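Local structure of pheromone cOB1/lipoprotein, YaeC family (4EF1) at residues A[6-11]-A[31-36]; A[74-79]-A[207-212]; A[79-84]-A[222-227]; A[97-102]-A[148-153]; A[127-132]-A[141-146]. The protein probably serves as a membrane-anchored, substrate-binding lipoprotein for methionine, binding selenomethionine in this crystal, and is the precursor of the sex pheromone cOB1. All coordinates share one frame; numbering follows the deposited sequence.

Interaction 1: A[6-11]-A[31-36]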
# COMPACT_ATOMS: atom_id res chain seq x y z
N LEU A 6 -3.15 -23.11 4.41
CA LEU A 6 -2.54 -22.05 3.60
C LEU A 6 -2.18 -20.93 4.56
O LEU A 6 -3.07 -20.31 5.18
CB LEU A 6 -3.46 -21.55 2.47
CG LEU A 6 -2.84 -20.52 1.50
CD1 LEU A 6 -1.68 -21.09 0.69
CD2 LEU A 6 -3.90 -19.98 0.56
N LYS A 7 -0.88 -20.72 4.76
CA LYS A 7 -0.39 -19.70 5.69
C LYS A 7 -0.11 -18.41 4.96
O LYS A 7 0.80 -18.39 4.10
CB LYS A 7 0.87 -20.17 6.41
CG LYS A 7 0.62 -21.08 7.61
CD LYS A 7 1.92 -21.45 8.31
CE LYS A 7 1.65 -22.28 9.55
NZ LYS A 7 2.74 -23.25 9.84
N VAL A 8 -0.83 -17.34 5.29
CA VAL A 8 -0.64 -16.04 4.60
C VAL A 8 -0.12 -14.94 5.56
O VAL A 8 -0.67 -14.74 6.65
CB VAL A 8 -1.92 -15.60 3.88
CG1 VAL A 8 -1.63 -14.39 3.01
CG2 VAL A 8 -2.49 -16.75 3.01
N GLY A 9 0.96 -14.26 5.18
CA GLY A 9 1.49 -13.15 5.99
C GLY A 9 0.84 -11.87 5.50
O GLY A 9 0.65 -11.70 4.28
N ALA A 10 0.51 -10.96 6.43
CA ALA A 10 -0.26 -9.75 6.06
C ALA A 10 -0.02 -8.58 6.99
O ALA A 10 0.31 -8.79 8.14
CB ALA A 10 -1.74 -10.07 6.05
N SER A 11 -0.30 -7.36 6.49
CA SER A 11 -0.30 -6.17 7.30
C SER A 11 -1.54 -6.31 8.20
O SER A 11 -2.51 -6.97 7.77
CB SER A 11 -0.41 -4.92 6.47
OG SER A 11 0.72 -4.69 5.62
N VAL A 31 -9.98 -25.35 2.42
CA VAL A 31 -8.73 -24.67 2.76
C VAL A 31 -8.80 -24.14 4.19
O VAL A 31 -9.75 -23.46 4.53
CB VAL A 31 -8.43 -23.51 1.77
CG1 VAL A 31 -7.23 -22.68 2.22
CG2 VAL A 31 -8.21 -24.04 0.37
N LYS A 32 -7.80 -24.47 5.02
CA LYS A 32 -7.65 -23.87 6.35
C LYS A 32 -6.66 -22.69 6.23
O LYS A 32 -5.43 -22.86 6.14
CB LYS A 32 -7.14 -24.89 7.36
CG LYS A 32 -7.00 -24.34 8.77
CD LYS A 32 -6.53 -25.41 9.77
CE LYS A 32 -6.61 -24.92 11.21
NZ LYS A 32 -5.91 -23.61 11.41
N LEU A 33 -7.23 -21.50 6.21
CA LEU A 33 -6.47 -20.28 6.09
C LEU A 33 -5.89 -19.91 7.47
O LEU A 33 -6.58 -19.94 8.49
CB LEU A 33 -7.38 -19.20 5.53
CG LEU A 33 -6.77 -17.88 5.20
CD1 LEU A 33 -5.69 -18.08 4.14
CD2 LEU A 33 -7.87 -16.98 4.70
N GLU A 34 -4.59 -19.61 7.49
CA GLU A 34 -3.91 -19.18 8.71
C GLU A 34 -3.16 -17.89 8.41
O GLU A 34 -2.58 -17.74 7.34
CB GLU A 34 -2.98 -20.28 9.23
CG GLU A 34 -3.73 -21.54 9.63
CD GLU A 34 -2.84 -22.66 10.18
OE1 GLU A 34 -1.60 -22.49 10.22
OE2 GLU A 34 -3.40 -23.71 10.56
N VAL A 35 -3.21 -16.95 9.34
CA VAL A 35 -2.70 -15.61 9.11
C VAL A 35 -1.57 -15.28 10.09
O VAL A 35 -1.70 -15.55 11.29
CB VAL A 35 -3.82 -14.58 9.27
CG1 VAL A 35 -3.30 -13.17 9.02
CG2 VAL A 35 -4.96 -14.90 8.34
N THR A 36 -0.49 -14.71 9.58
CA THR A 36 0.64 -14.21 10.42
C THR A 36 0.68 -12.72 10.12
O THR A 36 0.66 -12.37 8.96
CB THR A 36 1.96 -14.88 10.07
OG1 THR A 36 1.84 -16.27 10.34
CG2 THR A 36 3.13 -14.32 10.90

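Interaction 2: A[74-79]-A[207-212]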
# COMPACT_ATOMS: atom_id res chain seq x y z
N ASP A 74 12.73 -15.09 -5.77
CA ASP A 74 12.13 -15.86 -6.86
C ASP A 74 10.62 -16.01 -6.54
O ASP A 74 10.15 -17.08 -6.16
CB ASP A 74 12.88 -17.19 -6.99
CG ASP A 74 12.41 -18.04 -8.16
OD1 ASP A 74 11.91 -17.47 -9.15
OD2 ASP A 74 12.57 -19.29 -8.07
N PHE A 75 9.88 -14.91 -6.70
CA PHE A 75 8.45 -14.84 -6.41
C PHE A 75 7.63 -14.53 -7.66
O PHE A 75 8.17 -14.14 -8.69
CB PHE A 75 8.15 -13.69 -5.45
CG PHE A 75 8.82 -13.76 -4.11
CD1 PHE A 75 9.35 -14.94 -3.57
CD2 PHE A 75 8.83 -12.61 -3.32
CE1 PHE A 75 9.93 -14.95 -2.30
CE2 PHE A 75 9.43 -12.62 -2.06
CZ PHE A 75 9.96 -13.78 -1.54
N VAL A 76 6.32 -14.70 -7.54
CA VAL A 76 5.37 -14.34 -8.59
C VAL A 76 4.13 -13.64 -7.98
O VAL A 76 3.80 -13.76 -6.83
CB VAL A 76 4.91 -15.56 -9.47
CG1 VAL A 76 6.05 -16.12 -10.28
CG2 VAL A 76 4.28 -16.66 -8.61
N ASN A 77 3.50 -12.83 -8.80
CA ASN A 77 2.27 -12.14 -8.46
C ASN A 77 1.08 -13.04 -8.74
O ASN A 77 0.76 -13.31 -9.91
CB ASN A 77 2.21 -10.87 -9.31
CG ASN A 77 0.95 -10.09 -9.14
OD1 ASN A 77 0.05 -10.41 -8.33
ND2 ASN A 77 0.89 -9.01 -9.91
N ALA A 78 0.40 -13.46 -7.68
CA ALA A 78 -0.80 -14.31 -7.80
C ALA A 78 -2.10 -13.53 -8.10
O ALA A 78 -3.14 -14.15 -8.33
CB ALA A 78 -0.98 -15.15 -6.56
N GLY A 79 -2.10 -12.21 -7.99
CA GLY A 79 -3.25 -11.41 -8.40
C GLY A 79 -3.49 -10.22 -7.49
O GLY A 79 -3.30 -10.30 -6.29
N VAL A 207 3.49 -15.18 -4.05
CA VAL A 207 3.93 -16.53 -3.65
C VAL A 207 5.28 -16.81 -4.27
O VAL A 207 5.71 -16.07 -5.15
CB VAL A 207 2.91 -17.64 -4.10
CG1 VAL A 207 1.56 -17.42 -3.40
CG2 VAL A 207 2.74 -17.71 -5.63
N ARG A 208 5.94 -17.90 -3.83
CA ARG A 208 7.19 -18.32 -4.44
C ARG A 208 6.86 -18.88 -5.82
O ARG A 208 5.75 -19.42 -6.05
CB ARG A 208 7.90 -19.39 -3.58
CG ARG A 208 8.44 -18.89 -2.24
CD ARG A 208 9.28 -19.94 -1.49
NE ARG A 208 8.50 -21.13 -1.18
CZ ARG A 208 7.57 -21.23 -0.21
NH1 ARG A 208 7.35 -20.25 0.64
NH2 ARG A 208 6.93 -22.37 -0.04
N LYS A 209 7.80 -18.75 -6.75
CA LYS A 209 7.58 -19.18 -8.13
C LYS A 209 7.11 -20.63 -8.26
O LYS A 209 6.20 -20.91 -9.03
CB LYS A 209 8.80 -18.92 -9.03
CG LYS A 209 8.57 -19.41 -10.47
CD LYS A 209 9.38 -18.69 -11.52
CE LYS A 209 8.90 -19.05 -12.93
NZ LYS A 209 7.48 -18.63 -13.13
N GLU A 210 7.68 -21.55 -7.48
CA GLU A 210 7.25 -22.95 -7.53
C GLU A 210 5.75 -23.19 -7.19
O GLU A 210 5.20 -24.24 -7.54
CB GLU A 210 8.15 -23.83 -6.63
CG GLU A 210 8.11 -23.53 -5.13
CD GLU A 210 9.23 -22.62 -4.65
OE1 GLU A 210 9.81 -21.84 -5.45
OE2 GLU A 210 9.57 -22.74 -3.46
N ASP A 211 5.14 -22.26 -6.47
CA ASP A 211 3.72 -22.29 -6.15
C ASP A 211 2.81 -21.41 -7.05
O ASP A 211 1.65 -21.12 -6.69
CB ASP A 211 3.54 -21.89 -4.69
CG ASP A 211 4.09 -22.94 -3.72
OD1 ASP A 211 4.20 -24.12 -4.09
OD2 ASP A 211 4.38 -22.57 -2.58
N GLU A 212 3.33 -21.00 -8.21
CA GLU A 212 2.61 -20.14 -9.16
C GLU A 212 1.26 -20.73 -9.58
O GLU A 212 0.29 -20.01 -9.71
CB GLU A 212 3.47 -19.94 -10.39
CG GLU A 212 2.98 -18.99 -11.46
CD GLU A 212 4.00 -18.82 -12.57
OE1 GLU A 212 4.84 -19.71 -12.76
OE2 GLU A 212 3.95 -17.80 -13.25

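Interaction 3: A[79-84]-A[222-227]. With MSE (selenomethionine), chain C.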
# COMPACT_ATOMS: atom_id res chain seq x y z
N GLY A 79 -2.10 -12.21 -7.99
CA GLY A 79 -3.25 -11.41 -8.40
C GLY A 79 -3.49 -10.22 -7.49
O GLY A 79 -3.30 -10.30 -6.29
N ALA A 80 -3.93 -9.11 -8.08
CA ALA A 80 -4.28 -7.90 -7.33
C ALA A 80 -5.62 -8.12 -6.63
O ALA A 80 -6.58 -8.66 -7.24
CB ALA A 80 -4.39 -6.72 -8.26
N ILE A 81 -5.72 -7.60 -5.43
CA ILE A 81 -6.93 -7.72 -4.61
C ILE A 81 -7.61 -6.38 -4.30
O ILE A 81 -8.83 -6.26 -4.36
CB ILE A 81 -6.62 -8.42 -3.32
CG1 ILE A 81 -5.94 -9.75 -3.55
CG2 ILE A 81 -7.90 -8.61 -2.49
CD1 ILE A 81 -6.66 -10.77 -4.42
N HIS A 82 -6.84 -5.35 -4.00
CA HIS A 82 -7.38 -4.03 -3.64
C HIS A 82 -6.41 -2.89 -3.76
O HIS A 82 -5.22 -3.10 -3.72
CB HIS A 82 -7.91 -4.06 -2.21
CG HIS A 82 -6.84 -3.98 -1.14
ND1 HIS A 82 -6.32 -5.06 -0.55
CD2 HIS A 82 -6.25 -2.88 -0.53
CE1 HIS A 82 -5.46 -4.70 0.38
NE2 HIS A 82 -5.39 -3.35 0.38
N LEU A 83 -6.96 -1.67 -3.80
CA LEU A 83 -6.21 -0.39 -3.86
C LEU A 83 -6.38 0.37 -2.54
O LEU A 83 -7.44 0.28 -1.85
CB LEU A 83 -6.79 0.52 -4.96
CG LEU A 83 -7.14 -0.04 -6.33
CD1 LEU A 83 -7.66 1.04 -7.29
CD2 LEU A 83 -5.93 -0.75 -6.91
N GLU A 84 -5.34 1.13 -2.19
CA GLU A 84 -5.35 2.02 -1.02
C GLU A 84 -4.88 3.42 -1.46
O GLU A 84 -3.69 3.74 -1.31
CB GLU A 84 -4.36 1.49 0.02
CG GLU A 84 -4.74 0.19 0.63
CD GLU A 84 -3.76 -0.27 1.70
OE1 GLU A 84 -2.84 0.50 2.18
OE2 GLU A 84 -3.93 -1.45 2.04
N LYS A 222 -9.81 -15.94 -5.67
CA LYS A 222 -11.16 -15.87 -6.18
C LYS A 222 -12.10 -15.43 -5.05
O LYS A 222 -12.98 -14.60 -5.29
CB LYS A 222 -11.65 -17.20 -6.76
CG LYS A 222 -13.05 -17.11 -7.40
CD LYS A 222 -13.50 -18.47 -7.91
CE LYS A 222 -14.83 -18.43 -8.61
NZ LYS A 222 -15.21 -19.74 -9.20
N VAL A 223 -11.91 -15.98 -3.84
CA VAL A 223 -12.80 -15.66 -2.68
C VAL A 223 -12.59 -14.20 -2.31
O VAL A 223 -13.58 -13.44 -2.15
CB VAL A 223 -12.56 -16.61 -1.49
CG1 VAL A 223 -13.18 -16.03 -0.23
CG2 VAL A 223 -13.06 -18.00 -1.81
N LEU A 224 -11.34 -13.76 -2.29
CA LEU A 224 -11.03 -12.36 -2.01
C LEU A 224 -11.61 -11.34 -3.02
O LEU A 224 -11.91 -10.21 -2.64
CB LEU A 224 -9.52 -12.15 -1.88
CG LEU A 224 -8.83 -12.69 -0.66
CD1 LEU A 224 -7.33 -12.55 -0.85
CD2 LEU A 224 -9.35 -11.99 0.61
N ARG A 225 -11.80 -11.76 -4.27
CA ARG A 225 -12.44 -10.93 -5.30
C ARG A 225 -13.94 -11.15 -5.45
O ARG A 225 -14.60 -10.43 -6.23
CB ARG A 225 -11.78 -11.19 -6.66
CG ARG A 225 -10.33 -10.78 -6.71
CD ARG A 225 -9.73 -11.26 -8.00
NE ARG A 225 -8.46 -10.62 -8.30
CZ ARG A 225 -7.62 -11.01 -9.27
NH1 ARG A 225 -7.88 -12.07 -10.05
NH2 ARG A 225 -6.50 -10.33 -9.49
N SER A 226 -14.52 -12.11 -4.72
CA SER A 226 -15.96 -12.40 -4.90
C SER A 226 -16.80 -11.20 -4.46
O SER A 226 -16.38 -10.47 -3.56
CB SER A 226 -16.39 -13.64 -4.11
OG SER A 226 -16.22 -13.42 -2.71
N LYS A 227 -17.96 -11.02 -5.08
CA LYS A 227 -18.81 -9.86 -4.87
C LYS A 227 -19.14 -9.65 -3.38
O LYS A 227 -19.04 -8.53 -2.91
CB LYS A 227 -20.11 -9.97 -5.68
CG LYS A 227 -21.11 -8.82 -5.52
CD LYS A 227 -22.44 -9.12 -6.17
CE LYS A 227 -23.46 -7.97 -5.99
NZ LYS A 227 -23.00 -6.66 -6.52
N MSE C . -0.71 -1.19 1.71
CA MSE C . 0.35 -0.30 1.09
C MSE C . -0.21 0.65 0.02
O MSE C . -1.02 0.22 -0.81
OXT MSE C . 0.20 1.84 -0.06
CB MSE C . 1.52 -1.10 0.53
CG MSE C . 2.72 -0.27 0.05
SE MSE C . 3.99 -1.38 -0.88
CE MSE C . 4.67 -2.47 0.64
O HOH W 1 -11.34 -7.83 -3.80

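Interaction 4: A[97-102]-A[148-153]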
# COMPACT_ATOMS: atom_id res chain seq x y z
N GLN A 97 -2.82 24.27 -0.28
CA GLN A 97 -2.62 25.68 -0.66
C GLN A 97 -2.16 26.59 0.50
O GLN A 97 -1.48 27.61 0.27
CB GLN A 97 -3.87 26.28 -1.33
CG GLN A 97 -4.36 25.56 -2.58
CD GLN A 97 -3.29 25.42 -3.68
OE1 GLN A 97 -2.55 26.36 -3.98
NE2 GLN A 97 -3.24 24.24 -4.32
N GLU A 98 -2.50 26.19 1.72
CA GLU A 98 -2.08 26.87 2.97
C GLU A 98 -0.63 26.63 3.35
O GLU A 98 -0.10 27.38 4.14
CB GLU A 98 -2.92 26.39 4.18
CG GLU A 98 -4.33 26.93 4.27
CD GLU A 98 -5.15 26.24 5.36
OE1 GLU A 98 -4.62 25.35 6.07
OE2 GLU A 98 -6.33 26.60 5.53
N ILE A 99 -0.01 25.58 2.82
CA ILE A 99 1.39 25.25 3.15
C ILE A 99 2.37 26.39 2.78
O ILE A 99 2.36 26.88 1.64
CB ILE A 99 1.80 23.88 2.50
CG1 ILE A 99 1.08 22.73 3.21
CG2 ILE A 99 3.27 23.62 2.54
CD1 ILE A 99 1.22 21.38 2.54
N PRO A 100 3.19 26.84 3.75
CA PRO A 100 4.15 27.89 3.46
C PRO A 100 5.20 27.49 2.45
O PRO A 100 5.56 26.31 2.37
CB PRO A 100 4.79 28.17 4.83
CG PRO A 100 3.76 27.74 5.83
CD PRO A 100 3.07 26.57 5.20
N ASP A 101 5.72 28.46 1.73
CA ASP A 101 6.82 28.20 0.82
C ASP A 101 8.01 27.62 1.61
O ASP A 101 8.24 27.98 2.77
CB ASP A 101 7.29 29.44 0.08
CG ASP A 101 6.30 29.92 -1.00
OD1 ASP A 101 5.15 29.40 -1.08
OD2 ASP A 101 6.73 30.84 -1.74
N GLY A 102 8.73 26.71 0.99
CA GLY A 102 9.87 26.10 1.64
C GLY A 102 9.58 25.07 2.71
O GLY A 102 10.50 24.63 3.39
N LYS A 148 5.66 26.28 -4.59
CA LYS A 148 5.91 26.62 -3.18
C LYS A 148 7.35 26.29 -2.72
O LYS A 148 7.65 26.41 -1.56
CB LYS A 148 4.87 25.90 -2.28
CG LYS A 148 3.49 26.48 -2.40
CD LYS A 148 2.52 25.71 -1.49
CE LYS A 148 1.20 26.43 -1.37
NZ LYS A 148 1.25 27.75 -0.69
N LYS A 149 8.23 25.90 -3.64
CA LYS A 149 9.60 25.52 -3.33
C LYS A 149 9.64 24.51 -2.18
O LYS A 149 10.42 24.63 -1.25
CB LYS A 149 10.47 26.76 -3.06
CG LYS A 149 10.53 27.71 -4.27
CD LYS A 149 10.60 29.19 -3.89
CE LYS A 149 10.88 30.14 -5.08
NZ LYS A 149 10.38 31.52 -4.78
N LEU A 150 8.82 23.48 -2.31
CA LEU A 150 8.73 22.46 -1.32
C LEU A 150 10.00 21.63 -1.24
O LEU A 150 10.71 21.42 -2.25
CB LEU A 150 7.50 21.58 -1.56
CG LEU A 150 6.13 22.21 -1.46
CD1 LEU A 150 5.05 21.18 -1.82
CD2 LEU A 150 5.89 22.80 -0.07
N LYS A 151 10.33 21.26 -0.01
CA LYS A 151 11.43 20.38 0.28
C LYS A 151 10.85 19.02 0.58
O LYS A 151 9.68 18.87 1.05
CB LYS A 151 12.24 20.89 1.47
CG LYS A 151 12.91 22.25 1.27
CD LYS A 151 13.47 22.77 2.60
CE LYS A 151 13.95 24.20 2.50
NZ LYS A 151 12.85 25.17 2.26
N PHE A 152 11.66 17.99 0.35
CA PHE A 152 11.21 16.61 0.64
C PHE A 152 12.18 15.85 1.56
O PHE A 152 13.35 15.77 1.29
CB PHE A 152 11.01 15.85 -0.67
CG PHE A 152 9.99 16.50 -1.58
CD1 PHE A 152 8.64 16.15 -1.47
CD2 PHE A 152 10.36 17.47 -2.48
CE1 PHE A 152 7.68 16.73 -2.31
CE2 PHE A 152 9.41 18.08 -3.29
CZ PHE A 152 8.08 17.70 -3.20
N ASN A 153 11.64 15.28 2.64
CA ASN A 153 12.42 14.37 3.48
C ASN A 153 11.89 12.95 3.27
O ASN A 153 10.70 12.67 3.58
CB ASN A 153 12.33 14.78 4.93
CG ASN A 153 13.18 13.92 5.86
OD1 ASN A 153 13.07 12.70 5.86
ND2 ASN A 153 13.98 14.57 6.66

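Interaction 5: A[127-132]-A[141-146]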
# COMPACT_ATOMS: atom_id res chain seq x y z
N ILE A 127 3.35 21.22 -8.36
CA ILE A 127 4.56 20.84 -9.07
C ILE A 127 4.26 20.32 -10.49
O ILE A 127 3.15 19.92 -10.79
CB ILE A 127 5.39 19.74 -8.35
CG1 ILE A 127 4.66 18.38 -8.35
CG2 ILE A 127 5.91 20.21 -6.96
CD1 ILE A 127 5.49 17.20 -7.91
N THR A 128 5.28 20.36 -11.34
CA THR A 128 5.26 19.65 -12.62
C THR A 128 6.54 18.79 -12.68
O THR A 128 7.49 19.07 -11.95
CB THR A 128 5.19 20.60 -13.81
OG1 THR A 128 6.42 21.33 -13.92
CG2 THR A 128 4.00 21.54 -13.67
N LEU A 129 6.53 17.75 -13.51
CA LEU A 129 7.72 16.90 -13.71
C LEU A 129 8.36 17.30 -15.02
O LEU A 129 7.69 17.83 -15.90
CB LEU A 129 7.33 15.41 -13.70
CG LEU A 129 6.64 14.99 -12.41
CD1 LEU A 129 6.36 13.48 -12.31
CD2 LEU A 129 7.45 15.45 -11.20
N LYS A 130 9.68 17.11 -15.13
CA LYS A 130 10.42 17.52 -16.34
C LYS A 130 9.89 16.80 -17.58
O LYS A 130 9.40 15.68 -17.48
CB LYS A 130 11.93 17.23 -16.22
CG LYS A 130 12.70 18.13 -15.29
CD LYS A 130 14.11 17.62 -15.05
CE LYS A 130 14.76 18.31 -13.87
NZ LYS A 130 15.99 17.60 -13.44
N GLU A 131 10.01 17.48 -18.72
CA GLU A 131 9.74 16.92 -20.05
C GLU A 131 10.63 15.71 -20.28
O GLU A 131 11.85 15.79 -20.09
CB GLU A 131 10.06 17.94 -21.16
CG GLU A 131 8.92 18.83 -21.60
CD GLU A 131 8.05 18.17 -22.66
OE1 GLU A 131 7.37 17.17 -22.35
OE2 GLU A 131 8.03 18.67 -23.81
N GLY A 132 10.02 14.62 -20.71
CA GLY A 132 10.74 13.40 -21.02
C GLY A 132 11.21 12.67 -19.79
O GLY A 132 12.20 11.94 -19.85
N ASP A 141 14.21 14.43 -8.01
CA ASP A 141 15.05 15.03 -9.02
C ASP A 141 14.31 15.31 -10.35
O ASP A 141 14.82 16.06 -11.19
CB ASP A 141 16.28 14.16 -9.32
CG ASP A 141 17.22 14.02 -8.12
OD1 ASP A 141 16.82 14.37 -6.97
OD2 ASP A 141 18.36 13.55 -8.32
N ASP A 142 13.17 14.67 -10.56
CA ASP A 142 12.41 14.86 -11.80
C ASP A 142 11.48 16.08 -11.78
O ASP A 142 10.89 16.42 -12.81
CB ASP A 142 11.63 13.63 -12.15
CG ASP A 142 12.53 12.45 -12.46
OD1 ASP A 142 13.57 12.64 -13.15
OD2 ASP A 142 12.16 11.34 -12.05
N ILE A 143 11.41 16.76 -10.63
CA ILE A 143 10.58 17.95 -10.52
C ILE A 143 11.12 19.06 -11.37
O ILE A 143 12.31 19.35 -11.34
CB ILE A 143 10.48 18.43 -9.05
CG1 ILE A 143 9.74 17.41 -8.21
CG2 ILE A 143 9.81 19.79 -8.99
CD1 ILE A 143 9.79 17.76 -6.73
N ASP A 144 10.20 19.69 -12.10
CA ASP A 144 10.46 20.87 -12.90
C ASP A 144 9.87 22.10 -12.17
O ASP A 144 10.62 22.79 -11.47
CB ASP A 144 9.88 20.66 -14.31
CG ASP A 144 9.99 21.87 -15.19
OD1 ASP A 144 10.80 22.78 -14.89
OD2 ASP A 144 9.28 21.88 -16.21
N LYS A 145 8.57 22.40 -12.33
CA LYS A 145 7.95 23.50 -11.58
C LYS A 145 7.74 23.04 -10.14
O LYS A 145 7.33 21.92 -9.93
CB LYS A 145 6.61 23.97 -12.19
CG LYS A 145 6.71 24.67 -13.55
CD LYS A 145 7.13 26.13 -13.40
CE LYS A 145 7.17 26.92 -14.69
NZ LYS A 145 7.71 28.30 -14.47
N ASN A 146 8.03 23.92 -9.18
CA ASN A 146 7.80 23.72 -7.73
C ASN A 146 7.39 25.10 -7.20
O ASN A 146 8.25 25.89 -6.73
CB ASN A 146 9.07 23.20 -7.05
CG ASN A 146 8.82 22.72 -5.63
OD1 ASN A 146 7.76 22.97 -5.03
ND2 ASN A 146 9.77 21.97 -5.09
O HOH W 2 6.44 21.42 -16.55

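Interaction 1: A[6-11]-A[31-36]
Val8 and Leu33 pack on the helix-covered face of two parallel strands that, with helix 12-28 between them, form a beta-alpha-beta crossover of the periplasmic binding protein fold. Five backbone hydrogen bonds set the parallel register, from Leu6 N to Lys32 O at one end to Ala10 N and Thr36 O at the other. The shortest joins Val8 N to Glu34 O at 2.7 Å, with an N-H...O angle of 172°. Between them CA-H groups also lean on carbonyls: Gly9 CA lies 3.2 Å from Thr36 O.

The tight face carries Leu6, Val8, Leu33 and Val35. Leu33 holds its CG anti to the backbone N (chi1 -174°), which brings CD1 back over the neighbouring strand to 3.6 Å from Val8 CG2, the two side chains meeting at a slant. Leu6 CB adds a looser contact with Val31 CG1, at 3.9 Å. Leu220 of helix 215-225 packs on Leu6 and Val8, and Leu19 of helix 12-28 on Val8 and Val35.

The other face, with Lys7, Glu34 and Thr36, is looser and nearer solvent. Glu34 is paired along its own strand, its OE2 taking a 2.7 Å salt bridge from Lys32 NZ on the anti side of the carboxylate. Toward Lys7 it offers OE1, which touches aliphatic carbon: Lys7 CE is 3.3 Å from Glu34 OE1, while Lys7 NZ stays 4.4 Å from that oxygen.

Interaction 2: A[74-79]-A[207-212]
In Val76 and Val207 CG1 stands anti to the carbonyl carbon (chi1 -66° and -63°), which leaves CG2 between backbone N and carbonyl carbon, and these two methyls meet on the same face of the sheet, with Val76 CG2 3.5 Å from Val207 CG2. The backbone beneath is an antiparallel hydrogen-bonded pair: Val76 N donates to Val207 O at 2.8 Å, and Val207 N returns a bond to Val76 O at 3.1 Å. Next to it, Phe75 and Arg208 form a non-hydrogen-bonded pair, with their side chains diverging.

Past Arg208 segment 207-212 leaves the strand in a 3-10 turn, yet one more bond follows, from Lys209 N to Asp74 O at 2.9 Å. The turn wraps round Val76: Glu212 CB lies 3.8 Å from Val76 CG2, its side chain at about a right angle to the valine. The bend at the last torsion of Lys209 carries NZ to Glu212 OE1, 2.9 Å away and met from above the carboxylate plane. Lys209 CB meanwhile rests 3.4 Å from Asp74 OD1, a contact through carbon.

Glu210 OE2 lies at the edge of the Arg208 guanidinium, in its plane, 3.0 Å from Arg208 NE, and Arg208 NH1 bonds to Leu48 O in helix 43-50. Phe75 packs on that same helix and on Phe64 of helix 61-71, whereas Val207 lies against Val217 of helix 215-225, leaving the paired ends of strands 75-83 and 203-208 between helices.

Interaction 3: A[79-84]-A[222-227]
Two hydrogen bonds from one guanidinium group tie Arg225 to the carbonyl of Ala80. NE and NH2 grip the same oxygen side-on, with Arg225 NE at 2.9 Å and Arg225 NH2 at 2.8 Å from Ala80 O. That oxygen lies only 9° out of the guanidinium plane, so the group meets it edge-on. The side chain runs extended from CG to NE (chi2 172°, chi3 165°), which spans the gap from its backbone to the strand.

A bridging water adds a second polar link, donating to Ile81 O and, at 2.7 Å, to Leu224 O.

The apolar part is small: Ile81 crosses Leu224 at about a right angle, with Ile81 CG2 3.9 Å from Leu224 CB. Helix 215-225 thus packs against strand 75-83 of the six-stranded sheet, where Ile81 and His82 form a classic beta bulge opposite Asn203.

Where the strand gives way to loop, hydrogen bonds lead to the ligand. His82 NE2 donates to Glu84 OE2 at 2.9 Å, close to the ring plane, while Tyr57 OH bonds ND1. The carboxylate, fixed on that side, accepts a hydrogen bond from the amino group of selenomethionine, whose N is 2.8 Å from Glu84 OE1; Asn176, Asn203 and Arg116 also bind this ligand.

Interaction 4: A[97-102]-A[148-153]
Gln97 and Ile99 offer their backbone carbonyls to one ammonium group. Lys148 NZ lies 2.9 Å from Gln97 O, well above that carbonyl's plane, and 2.7 Å from Ile99 O, in the plane of the second carbonyl. The lysine chain is extended up to CE and turns at its last torsion (chi4 -65°), which lets NZ reach both oxygens. Ile99 also faces the strand's lead-in with its side chain: its CG2 meets Leu150 CD2 at 3.8 Å, the two residues crossing at about a right angle.

This irregular segment between strands 87-89 and 104-108 runs beside the entry to strand 151-156, an outermost strand of the five-stranded mixed sheet, where Lys151 pairs with Ser103 and Ile105 through the backbone.

Asp101 crosses the stem of Lys148, its OD1 3.6 Å from Lys148 CG. The charged ends do not pair, since Asp101 OD1 remains 4.3 Å from Lys148 NZ, although the opposite charges probably attract. Gly102, with positive phi (75°), is bonded through both its N and its O. The N donates to Lys148 O at 2.8 Å with an N-H...O angle of 160°, and Gly102 O receives Lys151 NZ at 2.7 Å, approached well to the side of the C=O direction.

Interaction 5: A[127-132]-A[141-146]
Thr128 and Lys145 meet in a two-stranded antiparallel ribbon at the protein surface, following helix 114-123 and separate from the two large sheets. The short strand axes approach to 4.3 Å and run at 159° to each other. Thr128 N donates to Lys145 O at 2.9 Å, and Thr128 O accepts from Asp144 N at 2.8 Å.

The threonine side chain supplies another link. Its OG1 occupies the position between backbone N and carbonyl carbon (chi1 68°), where it accepts from Lys145 N at 2.9 Å; a water, 2.6 Å from Thr128 OG1, also donates to Asp144 OD2. The hydroxyl oxygen thus takes the place of a backbone carbonyl as acceptor for Lys145 N.

Farther along, Lys130 is held twice: its N bonds to Asp142 O at 2.7 Å, and its extended side chain takes NZ to Asp141 O at 3.0 Å. Both donors lie nearly along the C=O axis of their acceptors. Ile127 CD1 and Leu129 CD2 both approach Ile143 CG1 loosely, and Leu118 of helix 114-123 packs on Ile127 and Ile143. Asp144 and Lys145 both face Thr128, which shifts the register by one residue, the arrangement of a classic beta bulge.

How the interactions relate
Interactions 1, 2 and 3 all reach the six-stranded sheet, with centres 15 to 17 Å apart. Interaction 1 closes before the others open. Interactions 2 and 3 use successive parts of strand 75-83 and share Gly79; their partners, strand 203-208 and helix 215-225, follow each other in the chain. Interactions 4 and 5 lie 34 to 42 Å from these, centre to centre, nested within the loops closed by interactions 2 and 3, and 5 is nested inside 4. They touch, Phe152 CE2 packing 3.5 Å from Ile143 CD1. The chain therefore leaves one sheet, builds the other lobe and returns, as in two-lobed periplasmic binding proteins, with selenomethionine bound by residues from both parts, among them Asn176 and Asn203.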